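Local coordinates for protein dual function macrocyclase-peptidase POPB (Galerina marginata, PDB 5N4B) that cleaves peptide bonds after proline and closes peptides into macrocycles on the way to the amanitin toxins, at residues A[273-278]-A[323-328]; A[282-287]-A[499-504]; A[316-321]-A[371-376]. The protein carries 1 engineered substitution. One frame throughout, in Å; residues are numbered along the deposited sequence.

Contact 1 (A[273-278]-A[323-328]); sequences YLYLYQ and SLVYIK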
loop_
_atom_site.group_PDB
_atom_site.type_symbol
_atom_site.label_atom_id
_atom_site.label_comp_id
_atom_site.label_asym_id
_atom_site.label_seq_id
_atom_site.Cartn_x
_atom_site.Cartn_y
_atom_site.Cartn_z
ATOM N N TYR A 273 -15.917 -1.757 -25.403
ATOM C CA TYR A 273 -16.490 -2.120 -24.119
ATOM C C TYR A 273 -16.092 -1.144 -23.031
ATOM O O TYR A 273 -14.977 -0.605 -23.011
ATOM C CB TYR A 273 -16.039 -3.522 -23.699
ATOM C CG TYR A 273 -16.559 -4.632 -24.540
ATOM C CD1 TYR A 273 -17.916 -4.867 -24.642
ATOM C CD2 TYR A 273 -15.679 -5.484 -25.175
ATOM C CE1 TYR A 273 -18.393 -5.926 -25.368
ATOM C CE2 TYR A 273 -16.141 -6.549 -25.947
ATOM C CZ TYR A 273 -17.517 -6.746 -26.040
ATOM O OH TYR A 273 -17.965 -7.827 -26.776
ATOM N N LEU A 274 -17.040 -0.934 -22.144
ATOM C CA LEU A 274 -16.853 -0.307 -20.845
ATOM C C LEU A 274 -17.168 -1.354 -19.787
ATOM O O LEU A 274 -18.242 -1.967 -19.798
ATOM C CB LEU A 274 -17.803 0.882 -20.704
ATOM C CG LEU A 274 -17.910 1.550 -19.335
ATOM C CD1 LEU A 274 -16.625 2.164 -18.962
ATOM C CD2 LEU A 274 -19.032 2.596 -19.387
ATOM N N TYR A 275 -16.283 -1.500 -18.828
ATOM C CA TYR A 275 -16.450 -2.450 -17.757
ATOM C C TYR A 275 -16.680 -1.745 -16.439
ATOM O O TYR A 275 -16.021 -0.733 -16.138
ATOM C CB TYR A 275 -15.198 -3.288 -17.649
ATOM C CG TYR A 275 -14.756 -3.984 -18.917
ATOM C CD1 TYR A 275 -15.416 -5.123 -19.407
ATOM C CD2 TYR A 275 -13.666 -3.535 -19.654
ATOM C CE1 TYR A 275 -14.998 -5.759 -20.544
ATOM C CE2 TYR A 275 -13.248 -4.213 -20.801
ATOM C CZ TYR A 275 -13.932 -5.318 -21.225
ATOM O OH TYR A 275 -13.475 -5.950 -22.356
ATOM N N LEU A 276 -17.609 -2.291 -15.634
ATOM C CA LEU A 276 -17.887 -1.792 -14.293
ATOM C C LEU A 276 -17.641 -2.883 -13.285
ATOM O O LEU A 276 -18.190 -3.985 -13.405
ATOM C CB LEU A 276 -19.338 -1.350 -14.184
ATOM C CG LEU A 276 -19.800 -0.822 -12.808
ATOM C CD1 LEU A 276 -19.256 0.535 -12.512
ATOM C CD2 LEU A 276 -21.340 -0.821 -12.727
ATOM N N TYR A 277 -16.822 -2.566 -12.302
ATOM C CA TYR A 277 -16.571 -3.429 -11.169
ATOM C C TYR A 277 -17.301 -2.851 -9.957
ATOM O O TYR A 277 -17.398 -1.625 -9.789
ATOM C CB TYR A 277 -15.094 -3.468 -10.812
ATOM C CG TYR A 277 -14.145 -3.823 -11.947
ATOM C CD1 TYR A 277 -14.140 -5.049 -12.534
ATOM C CD2 TYR A 277 -13.205 -2.920 -12.355
ATOM C CE1 TYR A 277 -13.266 -5.340 -13.551
ATOM C CE2 TYR A 277 -12.319 -3.218 -13.372
ATOM C CZ TYR A 277 -12.345 -4.440 -13.950
ATOM O OH TYR A 277 -11.409 -4.758 -14.938
ATOM N N GLN A 278 -17.853 -3.722 -9.125
ATOM C CA GLN A 278 -18.455 -3.338 -7.850
ATOM C C GLN A 278 -17.877 -4.149 -6.705
ATOM O O GLN A 278 -17.688 -5.367 -6.820
ATOM C CB GLN A 278 -19.963 -3.519 -7.835
ATOM C CG GLN A 278 -20.642 -2.918 -9.084
ATOM C CD GLN A 278 -22.140 -2.936 -9.043
ATOM O OE1 GLN A 278 -22.767 -2.711 -7.994
ATOM N NE2 GLN A 278 -22.728 -3.217 -10.190
ATOM N N SER A 323 -15.375 -10.250 -29.184
ATOM C CA SER A 323 -16.243 -10.523 -28.047
ATOM C C SER A 323 -15.637 -11.516 -27.041
ATOM O O SER A 323 -16.320 -11.879 -26.083
ATOM C CB SER A 323 -17.605 -11.038 -28.541
ATOM O OG SER A 323 -17.410 -12.107 -29.418
ATOM N N LEU A 324 -14.398 -11.932 -27.242
ATOM C CA LEU A 324 -13.722 -12.844 -26.315
ATOM C C LEU A 324 -12.929 -12.010 -25.317
ATOM O O LEU A 324 -11.931 -11.373 -25.685
ATOM C CB LEU A 324 -12.793 -13.769 -27.095
ATOM C CG LEU A 324 -12.245 -14.961 -26.294
ATOM C CD1 LEU A 324 -13.353 -15.916 -25.979
ATOM C CD2 LEU A 324 -11.173 -15.655 -27.121
ATOM N N VAL A 325 -13.365 -12.023 -24.073
ATOM C CA VAL A 325 -12.797 -11.185 -23.009
ATOM C C VAL A 325 -11.894 -12.060 -22.141
ATOM O O VAL A 325 -12.333 -13.130 -21.648
ATOM C CB VAL A 325 -13.905 -10.560 -22.169
ATOM C CG1 VAL A 325 -13.333 -9.652 -21.146
ATOM C CG2 VAL A 325 -14.853 -9.770 -23.051
ATOM N N TYR A 326 -10.657 -11.603 -21.936
ATOM C CA TYR A 326 -9.656 -12.317 -21.147
ATOM C C TYR A 326 -9.604 -11.687 -19.762
ATOM O O TYR A 326 -9.478 -10.451 -19.642
ATOM C CB TYR A 326 -8.283 -12.182 -21.819
ATOM C CG TYR A 326 -8.117 -12.910 -23.119
ATOM C CD1 TYR A 326 -8.772 -12.486 -24.272
ATOM C CD2 TYR A 326 -7.298 -14.016 -23.223
ATOM C CE1 TYR A 326 -8.619 -13.181 -25.491
ATOM C CE2 TYR A 326 -7.144 -14.709 -24.396
ATOM C CZ TYR A 326 -7.783 -14.285 -25.528
ATOM O OH TYR A 326 -7.631 -14.911 -26.744
ATOM N N ILE A 327 -9.701 -12.512 -18.720
ATOM C CA ILE A 327 -9.934 -12.043 -17.365
ATOM C C ILE A 327 -9.035 -12.804 -16.421
ATOM O O ILE A 327 -9.007 -14.049 -16.442
ATOM C CB ILE A 327 -11.400 -12.235 -16.958
ATOM C CG1 ILE A 327 -12.333 -11.623 -18.021
ATOM C CG2 ILE A 327 -11.661 -11.622 -15.604
ATOM C CD1 ILE A 327 -13.854 -11.710 -17.705
ATOM N N LYS A 328 -8.375 -12.075 -15.515
ATOM C CA LYS A 328 -7.662 -12.706 -14.415
ATOM C C LYS A 328 -8.655 -12.916 -13.287
ATOM O O LYS A 328 -9.370 -11.985 -12.915
ATOM C CB LYS A 328 -6.525 -11.819 -13.928
ATOM C CG LYS A 328 -5.715 -12.456 -12.777
ATOM C CD LYS A 328 -4.433 -11.706 -12.393
ATOM C CE LYS A 328 -4.639 -10.323 -11.829
ATOM N NZ LYS A 328 -5.315 -10.338 -10.523
#
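Tyr273 and Tyr275 reach from strand 273-279 to Ser323, just before strand 324-329, and to Val325 within it, joining two successive four-stranded blades of the beta-propeller. The pairing illustrates how propeller blades are held face to face: no hydrogen bond passes between the two segments, and the backbones stay well apart, with the CA atoms of Tyr273 and Ser323 9.3 Å from each other. Long aromatic side chains span that gap.

The polar-to-carbon contacts come first. The hydroxyl of Tyr273 ends 3.4 Å from CA of Ser323, which lies at the edge of the phenol ring and near its plane. It also passes CB of the same serine, at 3.7 Å from OH. Although this CB touches the tyrosine hydroxyl, the bond from CA to CB of Ser323 is directed away from the other strand.

The apolar packing lies one pair further along the strands. Tyr275 and Val325 approach from opposite directions, and the phenol of the tyrosine meets both branches of the valine. CG of Tyr275 stands anti to its carbonyl carbon (chi1 -54°), which extends the ring toward the neighbouring blade; CE1 then lies 4.3 Å from CG1 of Val325, an oblique approach.

Strand 315-321 shares the interface, since Ile317 touches both Tyr275 and Val325, while Asn320 packs against Tyr273. Farther along, the hydroxyl of Tyr277 is hydrogen-bonded to Asp266 of its own blade and to the backbone N of Ile317, the latter a polar link to the next blade. At the valine, the hydroxyl oxygen of Tyr275 sits 3.9 Å from CG1 and 4.1 Å from CG2.

Contact 2 (A[282-287]-A[499-504]); sequences TSKKNL and GFATSA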
loop_
_atom_site.group_PDB
_atom_site.type_symbol
_atom_site.label_atom_id
_atom_site.label_comp_id
_atom_site.label_asym_id
_atom_site.label_seq_id
_atom_site.Cartn_x
_atom_site.Cartn_y
_atom_site.Cartn_z
ATOM N N THR A 282 -13.641 -5.464 1.611
ATOM C CA THR A 282 -12.262 -5.623 1.232
ATOM C C THR A 282 -11.864 -6.982 0.878
ATOM O O THR A 282 -10.691 -7.288 0.788
ATOM C CB THR A 282 -11.323 -5.129 2.336
ATOM O OG1 THR A 282 -11.585 -5.816 3.536
ATOM C CG2 THR A 282 -11.493 -3.740 2.504
ATOM N N SER A 283 -12.826 -7.849 0.732
ATOM C CA SER A 283 -12.615 -9.114 0.290
ATOM C C SER A 283 -12.369 -8.807 -1.230
ATOM O O SER A 283 -12.855 -7.821 -1.830
ATOM C CB SER A 283 -13.788 -10.067 0.523
ATOM O OG SER A 283 -14.709 -9.968 -0.470
ATOM N N LYS A 284 -11.656 -9.675 -1.768
ATOM C CA LYS A 284 -11.312 -9.612 -3.148
ATOM C C LYS A 284 -12.394 -10.206 -4.061
ATOM O O LYS A 284 -12.132 -10.864 -5.038
ATOM C CB LYS A 284 -10.022 -10.371 -3.328
ATOM C CG LYS A 284 -8.913 -9.804 -2.510
ATOM C CD LYS A 284 -8.573 -8.445 -3.037
ATOM C CE LYS A 284 -7.387 -8.544 -3.969
ATOM N NZ LYS A 284 -7.282 -7.542 -5.041
ATOM N N LYS A 285 -13.621 -9.924 -3.727
ATOM C CA LYS A 285 -14.748 -10.370 -4.521
ATOM C C LYS A 285 -15.386 -9.166 -5.177
ATOM O O LYS A 285 -15.501 -8.178 -4.588
ATOM C CB LYS A 285 -15.780 -11.133 -3.704
ATOM C CG LYS A 285 -15.301 -12.398 -3.018
ATOM C CD LYS A 285 -16.411 -12.997 -2.159
ATOM C CE LYS A 285 -16.009 -14.316 -1.560
ATOM N NZ LYS A 285 -15.066 -14.225 -0.433
ATOM N N ASN A 286 -15.744 -9.310 -6.436
ATOM C CA ASN A 286 -16.369 -8.240 -7.145
ATOM C C ASN A 286 -17.353 -8.648 -8.214
ATOM O O ASN A 286 -17.291 -9.655 -8.772
ATOM C CB ASN A 286 -15.313 -7.253 -7.737
ATOM C CG ASN A 286 -14.480 -7.818 -8.882
ATOM O OD1 ASN A 286 -14.715 -7.585 -10.047
ATOM N ND2 ASN A 286 -13.548 -8.512 -8.521
ATOM N N LEU A 287 -18.270 -7.746 -8.482
ATOM C CA LEU A 287 -19.139 -7.881 -9.626
ATOM C C LEU A 287 -18.433 -7.336 -10.869
ATOM O O LEU A 287 -17.471 -6.557 -10.800
ATOM C CB LEU A 287 -20.467 -7.113 -9.428
ATOM C CG LEU A 287 -21.194 -7.421 -8.126
ATOM C CD1 LEU A 287 -22.536 -6.715 -8.102
ATOM C CD2 LEU A 287 -21.371 -8.871 -7.875
ATOM N N GLY A 499 -2.669 -9.410 6.654
ATOM C CA GLY A 499 -4.089 -9.297 6.391
ATOM C C GLY A 499 -4.375 -8.861 4.962
ATOM O O GLY A 499 -3.499 -8.429 4.189
ATOM N N PHE A 500 -5.656 -8.961 4.629
ATOM C CA PHE A 500 -6.254 -8.351 3.442
ATOM C C PHE A 500 -5.724 -8.941 2.136
ATOM O O PHE A 500 -5.908 -8.333 1.062
ATOM C CB PHE A 500 -6.139 -6.832 3.456
ATOM C CG PHE A 500 -6.862 -6.180 4.615
ATOM C CD1 PHE A 500 -8.241 -5.924 4.514
ATOM C CD2 PHE A 500 -6.209 -5.843 5.792
ATOM C CE1 PHE A 500 -8.929 -5.341 5.541
ATOM C CE2 PHE A 500 -6.918 -5.246 6.868
ATOM C CZ PHE A 500 -8.281 -4.968 6.726
ATOM N N ALA A 501 -5.144 -10.141 2.206
ATOM C CA ALA A 501 -4.521 -10.768 1.045
ATOM C C ALA A 501 -3.366 -9.945 0.498
ATOM O O ALA A 501 -2.954 -10.122 -0.661
ATOM C CB ALA A 501 -5.553 -11.086 -0.048
ATOM N N THR A 502 -2.782 -9.054 1.302
ATOM C CA THR A 502 -1.605 -8.282 0.923
ATOM C C THR A 502 -0.384 -9.162 1.179
ATOM O O THR A 502 -0.224 -9.726 2.256
ATOM C CB THR A 502 -1.567 -6.999 1.734
ATOM O OG1 THR A 502 -2.753 -6.242 1.404
ATOM C CG2 THR A 502 -0.316 -6.190 1.450
ATOM N N SER A 503 0.450 -9.302 0.166
ATOM C CA SER A 503 1.663 -10.100 0.250
ATOM C C SER A 503 2.812 -9.275 0.814
ATOM O O SER A 503 3.039 -8.123 0.406
ATOM C CB SER A 503 2.022 -10.620 -1.136
ATOM O OG SER A 503 1.109 -11.633 -1.509
ATOM N N ALA A 504 3.551 -9.889 1.744
ATOM C CA ALA A 504 4.707 -9.216 2.349
ATOM C C ALA A 504 5.914 -9.484 1.463
ATOM O O ALA A 504 6.774 -10.313 1.739
ATOM C CB ALA A 504 4.923 -9.676 3.786
HETATM O O HOH W 1 -8.091 -6.420 0.418
#
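Phe500 lays one edge of its ring along Thr282, where a loop of the beta-propeller meets the alpha/beta-hydrolase domain of this prolyl oligopeptidase. OG1 of Thr282 lies in the plane of the ring, 3.4 Å from CE1 and 3.5 Å from CD1 of Phe500, so the oxygen faces the rim of C-H groups. A chi1 of 57° sets OG1 between the threonine's own backbone N and carbonyl carbon, where it meets this ring edge. OG1 is also hydrogen-bonded with OG of Ser622 and with the backbone O of Ala619, and Trp620 meets the Phe500 ring edge-to-face.

Phe500 and Ala501 are the two central residues of a type I' beta turn, closed by a hydrogen bond from Thr502 N to Gly499 O. The turn is further held by Glu623, which accepts a bond from the N of Phe500. The ring lies about 7 Å, side chain to side chain, from Ala578, the engineered replacement of the charge-relay serine; Thr502 and Ala504 of the same segment each pack on an aromatic side chain of the bound peptide.

Lys284 adds a distant van der Waals approach, its CG 4.4 Å from CB of Ala501. A water joins the two domains by donating to both backbones, 2.8 Å from O of Thr282 and 3.0 Å from O of Phe500.

Contact 3 (A[316-321]-A[371-376]); sequences NIITNH and EYFVAI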
loop_
_atom_site.group_PDB
_atom_site.type_symbol
_atom_site.label_atom_id
_atom_site.label_comp_id
_atom_site.label_asym_id
_atom_site.label_seq_id
_atom_site.Cartn_x
_atom_site.Cartn_y
_atom_site.Cartn_z
ATOM N N ASN A 316 -10.760 -9.354 -12.878
ATOM C CA ASN A 316 -10.121 -8.156 -13.390
ATOM C C ASN A 316 -9.827 -8.340 -14.878
ATOM O O ASN A 316 -9.145 -9.295 -15.255
ATOM C CB ASN A 316 -8.842 -7.851 -12.596
ATOM C CG ASN A 316 -8.264 -6.469 -12.925
ATOM O OD1 ASN A 316 -7.291 -6.376 -13.626
ATOM N ND2 ASN A 316 -8.947 -5.407 -12.496
ATOM N N ILE A 317 -10.283 -7.424 -15.715
ATOM C CA ILE A 317 -10.090 -7.569 -17.149
ATOM C C ILE A 317 -8.625 -7.414 -17.539
ATOM O O ILE A 317 -7.937 -6.483 -17.098
ATOM C CB ILE A 317 -10.880 -6.495 -17.913
ATOM C CG1 ILE A 317 -12.363 -6.523 -17.586
ATOM C CG2 ILE A 317 -10.645 -6.638 -19.439
ATOM C CD1 ILE A 317 -13.008 -7.809 -17.835
ATOM N N ILE A 318 -8.153 -8.262 -18.434
ATOM C CA ILE A 318 -6.841 -8.121 -19.083
ATOM C C ILE A 318 -6.997 -7.433 -20.433
ATOM O O ILE A 318 -6.398 -6.384 -20.682
ATOM C CB ILE A 318 -6.170 -9.500 -19.274
ATOM C CG1 ILE A 318 -5.992 -10.184 -17.935
ATOM C CG2 ILE A 318 -4.853 -9.326 -20.026
ATOM C CD1 ILE A 318 -5.816 -11.667 -18.027
ATOM N N THR A 319 -7.801 -7.995 -21.310
ATOM C CA THR A 319 -8.032 -7.426 -22.635
ATOM C C THR A 319 -9.203 -8.151 -23.286
ATOM O O THR A 319 -9.824 -9.027 -22.676
ATOM C CB THR A 319 -6.775 -7.485 -23.489
ATOM O OG1 THR A 319 -6.990 -6.563 -24.594
ATOM C CG2 THR A 319 -6.440 -8.855 -24.039
ATOM N N ASN A 320 -9.453 -7.845 -24.551
ATOM C CA ASN A 320 -10.444 -8.581 -25.323
ATOM C C ASN A 320 -9.949 -8.637 -26.750
ATOM O O ASN A 320 -9.244 -7.749 -27.224
ATOM C CB ASN A 320 -11.828 -7.932 -25.306
ATOM C CG ASN A 320 -11.843 -6.635 -26.028
ATOM O OD1 ASN A 320 -11.218 -5.697 -25.578
ATOM N ND2 ASN A 320 -12.551 -6.561 -27.146
ATOM N N HIS A 321 -10.359 -9.685 -27.461
ATOM C CA HIS A 321 -10.212 -9.774 -28.909
ATOM C C HIS A 321 -11.623 -10.004 -29.431
ATOM O O HIS A 321 -12.205 -11.075 -29.237
ATOM C CB HIS A 321 -9.198 -10.853 -29.334
ATOM C CG HIS A 321 -7.807 -10.587 -28.849
ATOM N ND1 HIS A 321 -7.124 -9.433 -29.148
ATOM C CD2 HIS A 321 -6.967 -11.338 -28.098
ATOM C CE1 HIS A 321 -5.930 -9.468 -28.573
ATOM N NE2 HIS A 321 -5.808 -10.613 -27.932
ATOM N N GLU A 371 -0.990 -9.171 -29.093
ATOM C CA GLU A 371 -1.444 -10.559 -29.049
ATOM C C GLU A 371 -0.735 -11.424 -28.017
ATOM O O GLU A 371 -1.143 -12.581 -27.827
ATOM C CB GLU A 371 -1.307 -11.209 -30.432
ATOM C CG GLU A 371 0.061 -11.363 -30.946
ATOM C CD GLU A 371 0.076 -12.180 -32.252
ATOM O OE1 GLU A 371 -0.579 -11.733 -33.224
ATOM O OE2 GLU A 371 0.700 -13.271 -32.271
ATOM N N TYR A 372 0.329 -10.939 -27.401
ATOM C CA TYR A 372 1.100 -11.700 -26.432
ATOM C C TYR A 372 0.629 -11.357 -25.028
ATOM O O TYR A 372 -0.051 -10.362 -24.779
ATOM C CB TYR A 372 2.595 -11.405 -26.538
ATOM C CG TYR A 372 3.274 -11.831 -27.801
ATOM C CD1 TYR A 372 3.149 -11.098 -28.951
ATOM C CD2 TYR A 372 4.034 -12.981 -27.818
ATOM C CE1 TYR A 372 3.794 -11.522 -30.139
ATOM C CE2 TYR A 372 4.689 -13.410 -28.967
ATOM C CZ TYR A 372 4.557 -12.671 -30.130
ATOM O OH TYR A 372 5.194 -13.060 -31.306
ATOM N N PHE A 373 1.001 -12.199 -24.086
ATOM C CA PHE A 373 0.686 -11.953 -22.688
ATOM C C PHE A 373 1.952 -12.073 -21.868
ATOM O O PHE A 373 2.744 -12.984 -22.074
ATOM C CB PHE A 373 -0.382 -12.905 -22.163
ATOM C CG PHE A 373 -1.685 -12.782 -22.877
ATOM C CD1 PHE A 373 -2.620 -11.872 -22.434
ATOM C CD2 PHE A 373 -1.939 -13.516 -24.002
ATOM C CE1 PHE A 373 -3.824 -11.718 -23.084
ATOM C CE2 PHE A 373 -3.161 -13.368 -24.646
ATOM C CZ PHE A 373 -4.088 -12.492 -24.210
ATOM N N VAL A 374 2.147 -11.150 -20.932
ATOM C CA VAL A 374 3.251 -11.181 -19.971
ATOM C C VAL A 374 2.618 -11.473 -18.621
ATOM O O VAL A 374 1.638 -10.828 -18.246
ATOM C CB VAL A 374 4.047 -9.871 -19.966
ATOM C CG1 VAL A 374 5.284 -9.979 -19.093
ATOM C CG2 VAL A 374 4.434 -9.440 -21.396
ATOM N N ALA A 375 3.145 -12.487 -17.913
ATOM C CA ALA A 375 2.571 -12.956 -16.659
ATOM C C ALA A 375 3.632 -12.926 -15.585
ATOM O O ALA A 375 4.777 -13.306 -15.820
ATOM C CB ALA A 375 2.096 -14.404 -16.801
ATOM N N ILE A 376 3.234 -12.506 -14.387
ATOM C CA ILE A 376 4.080 -12.603 -13.198
ATOM C C ILE A 376 3.427 -13.607 -12.280
ATOM O O ILE A 376 2.246 -13.459 -11.917
ATOM C CB ILE A 376 4.279 -11.256 -12.508
ATOM C CG1 ILE A 376 5.108 -10.364 -13.421
ATOM C CG2 ILE A 376 4.993 -11.454 -11.140
ATOM C CD1 ILE A 376 5.161 -8.964 -12.938
HETATM O O HOH W 2 -3.893 -12.657 -28.118
#
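Ile318 and Thr319 both set a methyl group against one corner of the Phe373 ring. CG2 of Ile318 comes in at the ring edge, near its plane, 4.0 Å from CE1 of Phe373. CG2 of Thr319 reaches that same CE1 atom at 4.0 Å, but obliquely. Both side chains run slantwise to the phenylalanine. Where strand 315-321 ends and strand 372-379 begins, a water connects the segments: it donates to O of Glu371 at 2.8 Å and accepts a weak hydrogen bond from NE2 of His321, also 2.8 Å long.

Two consecutive residues can serve one ring because the strand carries a classic beta bulge here, Ile318 and Thr319 both facing Tyr326 of the adjacent strand; the bonds from CA to CB of both are directed toward the segment of Phe373. In Thr319 the torsions sort the two branches, OG1 standing anti to the backbone N (chi1 -164°) and hydrogen-bonding to Gln412, which leaves the methyl for the ring.

The strands belong to consecutive blades of the beta-propeller, and the contact is part of the packing between them. Val365 of strand 361-368 packs on Ile318, and Cys367 on both Thr319 and Phe373, while Phe353 meets the Phe373 ring edge-to-face and Tyr326 meets it with the planes at about 30°.

In the fold
Following the chain from the N terminus, after earlier blades, strand 273-279 opens contact 1, and the loop 282-287 then opens contact 2. Strand 315-321 starts contact 3 before strand 324-329 closes contact 1, so contacts 1 and 3 cross; contact 1 also crosses contact 2. Strand 372-379 closes contact 3, which is nested inside the long loop that 499-504 finally closes. Contacts 1 and 3 thus tie three successive propeller blades in series, meeting at the middle one, where strands 315-321 and 324-329 are sheet neighbours. Contact 2 instead spans from the propeller to the hydrolase domain, starting where the blade of contact 1 turns from strand 273-279 to strand 287-292.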